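Local coordinates for protein putative rhamnosidase (Streptomyces avermitilis, PDB 3W5M) that hydrolyses terminal alpha-L-rhamnose from citrus flavonoids and gum arabic, and binds L-rhamnose through a separate calcium-dependent carbohydrate-binding module, at residues E404-Y407 and T411-R414; G327-H332 and Q357-T362. All coordinates share one frame; numbering follows the deposited sequence.

Overall arrangement
The two contacts illustrate two ways a beta-sandwich is held: within a sheet and between sheets. Interaction 1 (404-407 with 411-414) joins neighbouring strands by backbone bonds at the margin of a mixed sheet, whereas interaction 2 (327-332 with 357-362) brings side chains of two sheets together. They share that mixed sheet, in which strand 316-326 runs between strands 398-407 and 353-360. Their centres are about 17 Å apart and their nearest atoms about 6 Å apart, without touching. Both fall within the range of the Alpha-L-rhamnosidase N-terminal domain, away from the probable catalytic residues and the calcium site; interaction 2 adjoins a bound Tris molecule, probably from the crystallisation liquor.

Interaction 1. Residues E404-Y407 and T411-R414; sequences EVEY and TSER
V405 and E413 form a hydrogen-bonded antiparallel pair in which each main-chain N-H and carbonyl of one residue meets its complement in the other. V405 N reaches E413 O at 2.9 Å in an almost straight bond (173° at the hydrogen), and E413 N returns to V405 O, also at 2.9 Å. Two residues on, Y407 N gives to T411 O at 2.8 Å. The backbone of E404 and E406 instead faces strand 316-326, bonding to R320, and to S317 and R318, respectively, so successive residues alternate between two neighbouring strands.

The side chains find most of their polar partners beyond the pair. E404 and R414 lie alongside, pointing the same way, their carboxylate and guanidinium planes nearly parallel. E404 OE2 sits over one guanidinium face, 3.8 Å from R414 NE, a long salt bridge of charge alone because no N-H points at it. Q402 gives a hydrogen bond to E404 OE2, R83 forms a salt bridge with E404 OE1, and R414 NH1 meets S119. The E406 chain is turned about CB-CG (chi2 -91°), bringing E406 OE1 within 3.3 Å of S412 CB; its other oxygen pairs with R318. T411 OG1 bonds with D409 and K314 while lying 3.5 Å from Y407 CB. The tyrosine crosses toward E413, its ring edge at CE2 meeting E413 CG at 3.7 Å.

Four residues, T411 the last of them, link strands 398-407 and 412-416 into a beta hairpin, the latter strand outermost in its sheet.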
loop_
_atom_site.group_PDB
_atom_site.type_symbol
_atom_site.label_atom_id
_atom_site.label_comp_id
_atom_site.label_asym_id
_atom_site.label_seq_id
_atom_site.Cartn_x
_atom_site.Cartn_y
_atom_site.Cartn_z
ATOM N N GLU A 404 -27.111 -10.707 -7.429
ATOM C CA GLU A 404 -28.374 -10.295 -8.050
ATOM C C GLU A 404 -28.426 -10.775 -9.480
ATOM O O GLU A 404 -27.579 -10.441 -10.277
ATOM C CB GLU A 404 -28.496 -8.789 -8.014
ATOM C CG GLU A 404 -28.504 -8.309 -6.559
ATOM C CD GLU A 404 -28.760 -6.825 -6.427
ATOM O OE1 GLU A 404 -29.027 -6.162 -7.467
ATOM O OE2 GLU A 404 -28.688 -6.329 -5.276
ATOM N N VAL A 405 -29.424 -11.583 -9.780
ATOM C CA VAL A 405 -29.612 -12.070 -11.148
ATOM C C VAL A 405 -30.915 -11.504 -11.701
ATOM O O VAL A 405 -31.969 -11.672 -11.071
ATOM C CB VAL A 405 -29.721 -13.598 -11.154
ATOM C CG1 VAL A 405 -29.643 -14.098 -12.603
ATOM C CG2 VAL A 405 -28.626 -14.214 -10.274
ATOM N N GLU A 406 -30.838 -10.837 -12.847
ATOM C CA GLU A 406 -32.013 -10.287 -13.554
ATOM C C GLU A 406 -32.295 -11.190 -14.741
ATOM O O GLU A 406 -31.370 -11.617 -15.424
ATOM C CB GLU A 406 -31.752 -8.898 -14.112
ATOM C CG GLU A 406 -30.967 -7.951 -13.215
ATOM C CD GLU A 406 -31.823 -7.093 -12.293
ATOM O OE1 GLU A 406 -32.918 -7.537 -11.858
ATOM O OE2 GLU A 406 -31.372 -5.959 -11.983
ATOM N N TYR A 407 -33.570 -11.419 -15.005
ATOM C CA TYR A 407 -33.995 -12.287 -16.096
ATOM C C TYR A 407 -34.687 -11.463 -17.194
ATOM O O TYR A 407 -35.205 -10.369 -16.920
ATOM C CB TYR A 407 -34.875 -13.404 -15.526
ATOM C CG TYR A 407 -34.078 -14.381 -14.696
ATOM C CD1 TYR A 407 -33.274 -15.354 -15.317
ATOM C CD2 TYR A 407 -34.090 -14.326 -13.304
ATOM C CE1 TYR A 407 -32.523 -16.246 -14.573
ATOM C CE2 TYR A 407 -33.338 -15.222 -12.548
ATOM C CZ TYR A 407 -32.551 -16.184 -13.203
ATOM O OH TYR A 407 -31.794 -17.088 -12.486
ATOM N N THR A 411 -38.045 -10.478 -14.254
ATOM C CA THR A 411 -37.980 -11.006 -12.877
ATOM C C THR A 411 -36.525 -11.046 -12.388
ATOM O O THR A 411 -35.583 -10.853 -13.173
ATOM C CB THR A 411 -38.566 -12.417 -12.735
ATOM O OG1 THR A 411 -37.805 -13.350 -13.538
ATOM C CG2 THR A 411 -40.047 -12.447 -13.138
ATOM N N SER A 412 -36.347 -11.276 -11.097
ATOM C CA SER A 412 -34.997 -11.381 -10.539
ATOM C C SER A 412 -34.916 -12.250 -9.301
ATOM O O SER A 412 -35.925 -12.605 -8.680
ATOM C CB SER A 412 -34.420 -9.978 -10.290
ATOM O OG SER A 412 -35.177 -9.331 -9.327
ATOM N N GLU A 413 -33.690 -12.632 -8.949
ATOM C CA GLU A 413 -33.445 -13.437 -7.773
ATOM C C GLU A 413 -32.302 -12.751 -7.045
ATOM O O GLU A 413 -31.390 -12.215 -7.678
ATOM C CB GLU A 413 -33.026 -14.867 -8.158
ATOM C CG GLU A 413 -34.073 -15.662 -8.940
ATOM C CD GLU A 413 -35.352 -15.939 -8.147
ATOM O OE1 GLU A 413 -35.336 -15.854 -6.896
ATOM O OE2 GLU A 413 -36.392 -16.243 -8.782
ATOM N N ARG A 414 -32.367 -12.763 -5.727
ATOM C CA ARG A 414 -31.266 -12.262 -4.912
ATOM C C ARG A 414 -30.791 -13.356 -3.951
ATOM O O ARG A 414 -31.578 -13.906 -3.173
ATOM C CB ARG A 414 -31.716 -10.997 -4.155
ATOM C CG ARG A 414 -30.569 -10.273 -3.483
ATOM C CD ARG A 414 -31.084 -9.102 -2.659
ATOM N NE ARG A 414 -31.604 -8.049 -3.527
ATOM C CZ ARG A 414 -31.892 -6.818 -3.120
ATOM N NH1 ARG A 414 -31.707 -6.463 -1.857
ATOM N NH2 ARG A 414 -32.376 -5.946 -3.980
#

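Interaction 2. Residues G327-H332 and Q357-T362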
loop_
_atom_site.group_PDB
_atom_site.type_symbol
_atom_site.label_atom_id
_atom_site.label_comp_id
_atom_site.label_asym_id
_atom_site.label_seq_id
_atom_site.Cartn_x
_atom_site.Cartn_y
_atom_site.Cartn_z
ATOM N N GLY A 327 -11.901 -7.914 6.878
ATOM C CA GLY A 327 -10.885 -8.953 6.615
ATOM C C GLY A 327 -10.541 -8.921 5.135
ATOM O O GLY A 327 -10.460 -7.839 4.541
ATOM N N LEU A 328 -10.376 -10.093 4.517
ATOM C CA LEU A 328 -10.113 -10.157 3.088
ATOM C C LEU A 328 -10.929 -11.337 2.578
ATOM O O LEU A 328 -11.203 -12.249 3.345
ATOM C CB LEU A 328 -8.625 -10.472 2.782
ATOM C CG LEU A 328 -7.541 -9.563 3.379
ATOM C CD1 LEU A 328 -6.187 -10.218 3.100
ATOM C CD2 LEU A 328 -7.599 -8.183 2.759
ATOM N N TYR A 329 -11.270 -11.309 1.293
ATOM C CA TYR A 329 -12.046 -12.408 0.716
ATOM C C TYR A 329 -11.603 -12.651 -0.728
ATOM O O TYR A 329 -11.012 -11.768 -1.395
ATOM C CB TYR A 329 -13.560 -12.130 0.775
ATOM C CG TYR A 329 -14.000 -11.104 -0.224
ATOM C CD1 TYR A 329 -13.798 -9.721 0.021
ATOM C CD2 TYR A 329 -14.552 -11.482 -1.433
ATOM C CE1 TYR A 329 -14.147 -8.774 -0.915
ATOM C CE2 TYR A 329 -14.904 -10.526 -2.385
ATOM C CZ TYR A 329 -14.702 -9.175 -2.112
ATOM O OH TYR A 329 -15.047 -8.223 -3.038
ATOM N N GLU A 330 -11.943 -13.839 -1.212
ATOM C CA GLU A 330 -11.869 -14.156 -2.634
ATOM C C GLU A 330 -13.082 -15.018 -2.884
ATOM O O GLU A 330 -13.264 -16.006 -2.184
ATOM C CB GLU A 330 -10.633 -14.981 -2.937
ATOM C CG GLU A 330 -10.428 -15.226 -4.416
ATOM C CD GLU A 330 -9.206 -16.111 -4.642
ATOM O OE1 GLU A 330 -9.338 -17.354 -4.592
ATOM O OE2 GLU A 330 -8.120 -15.541 -4.824
ATOM N N ALA A 331 -13.902 -14.619 -3.848
ATOM C CA ALA A 331 -15.149 -15.285 -4.119
ATOM C C ALA A 331 -15.023 -16.139 -5.356
ATOM O O ALA A 331 -14.250 -15.829 -6.280
ATOM C CB ALA A 331 -16.266 -14.273 -4.314
ATOM N N HIS A 332 -15.845 -17.173 -5.370
ATOM C CA HIS A 332 -15.918 -18.168 -6.434
ATOM C C HIS A 332 -17.384 -18.453 -6.727
ATOM O O HIS A 332 -18.222 -18.457 -5.813
ATOM C CB HIS A 332 -15.246 -19.461 -5.953
ATOM C CG HIS A 332 -13.758 -19.337 -5.839
ATOM N ND1 HIS A 332 -13.140 -18.657 -4.804
ATOM C CD2 HIS A 332 -12.768 -19.753 -6.663
ATOM C CE1 HIS A 332 -11.834 -18.667 -4.994
ATOM N NE2 HIS A 332 -11.582 -19.321 -6.119
ATOM N N GLN A 357 -16.877 -4.215 -3.648
ATOM C CA GLN A 357 -16.500 -4.457 -5.050
ATOM C C GLN A 357 -17.722 -4.945 -5.806
ATOM O O GLN A 357 -18.615 -5.557 -5.220
ATOM C CB GLN A 357 -15.366 -5.507 -5.168
ATOM C CG GLN A 357 -14.033 -5.140 -4.488
ATOM C CD GLN A 357 -14.131 -4.968 -2.989
ATOM O OE1 GLN A 357 -14.516 -5.900 -2.266
ATOM N NE2 GLN A 357 -13.834 -3.742 -2.505
ATOM N N THR A 358 -17.748 -4.657 -7.105
ATOM C CA THR A 358 -18.844 -5.064 -7.992
ATOM C C THR A 358 -18.252 -5.899 -9.132
ATOM O O THR A 358 -17.282 -5.472 -9.773
ATOM C CB THR A 358 -19.546 -3.841 -8.605
ATOM O OG1 THR A 358 -20.061 -3.003 -7.557
ATOM C CG2 THR A 358 -20.726 -4.277 -9.491
ATOM N N TYR A 359 -18.841 -7.074 -9.366
ATOM C CA TYR A 359 -18.360 -7.974 -10.415
ATOM C C TYR A 359 -19.483 -8.348 -11.352
ATOM O O TYR A 359 -20.603 -8.580 -10.917
ATOM C CB TYR A 359 -17.744 -9.250 -9.819
ATOM C CG TYR A 359 -16.677 -9.007 -8.780
ATOM C CD1 TYR A 359 -15.345 -8.735 -9.162
ATOM C CD2 TYR A 359 -16.983 -9.055 -7.403
ATOM C CE1 TYR A 359 -14.350 -8.512 -8.213
ATOM C CE2 TYR A 359 -15.978 -8.829 -6.447
ATOM C CZ TYR A 359 -14.668 -8.560 -6.867
ATOM O OH TYR A 359 -13.666 -8.334 -5.923
ATOM N N ASP A 360 -19.155 -8.403 -12.646
ATOM C CA ASP A 360 -20.079 -8.875 -13.665
ATOM C C ASP A 360 -19.960 -10.390 -13.738
ATOM O O ASP A 360 -18.913 -10.922 -14.153
ATOM C CB ASP A 360 -19.691 -8.258 -15.016
ATOM C CG ASP A 360 -20.590 -8.727 -16.172
ATOM O OD1 ASP A 360 -21.211 -9.823 -16.092
ATOM O OD2 ASP A 360 -20.672 -7.977 -17.167
ATOM N N VAL A 361 -21.017 -11.097 -13.364
ATOM C CA VAL A 361 -20.977 -12.553 -13.365
ATOM C C VAL A 361 -22.074 -13.169 -14.237
ATOM O O VAL A 361 -22.454 -14.317 -14.038
ATOM C CB VAL A 361 -20.986 -13.156 -11.942
ATOM C CG1 VAL A 361 -19.726 -12.728 -11.171
ATOM C CG2 VAL A 361 -22.288 -12.813 -11.195
ATOM N N THR A 362 -22.554 -12.402 -15.203
ATOM C CA THR A 362 -23.628 -12.841 -16.091
ATOM C C THR A 362 -23.347 -14.229 -16.683
ATOM O O THR A 362 -24.232 -15.088 -16.703
ATOM C CB THR A 362 -23.861 -11.813 -17.217
ATOM O OG1 THR A 362 -24.204 -10.563 -16.628
ATOM C CG2 THR A 362 -25.041 -12.235 -18.137
#
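Y329 and Q357 reach past each other in opposite directions, so that the phenol hydroxyl arrives beside the amide oxygen. Y329 OH donates to Q357 OE1 at 2.5 Å, a short bond lying in the carbonyl plane and using a lone pair; the oxygen lies at the edge of the tyrosine ring, with ring and amide planes 32° apart. CB, CG and CD of Q357 all lie close to the same hydroxyl, and a turn about CB-CG (chi2 62°) brings the amide oxygen to it. Q475 holds Q357 NE2.

Y359 comes at Y329 from the opposite direction. Y359 OH is 3.2 Å from Y329 OH, which lies at the edge of the Y359 ring, 3.6 Å from Y359 CE2. The stronger partner of Y359 OH is D341. With a phenylalanine in place of Y329, Q357 OE1 would probably be left without this donor and its amide less firmly fixed.

The backbones stay far apart, Y329 CA lying 10.8 Å from Q357 CA. Strand 328-333 belongs to one sheet, flanked by 368-377 and 336-337; strand 353-360 belongs to another, between 316-326 and 471-474. Y329 also touches A323 and L399 of that second sheet, spanning the buried interior between the two.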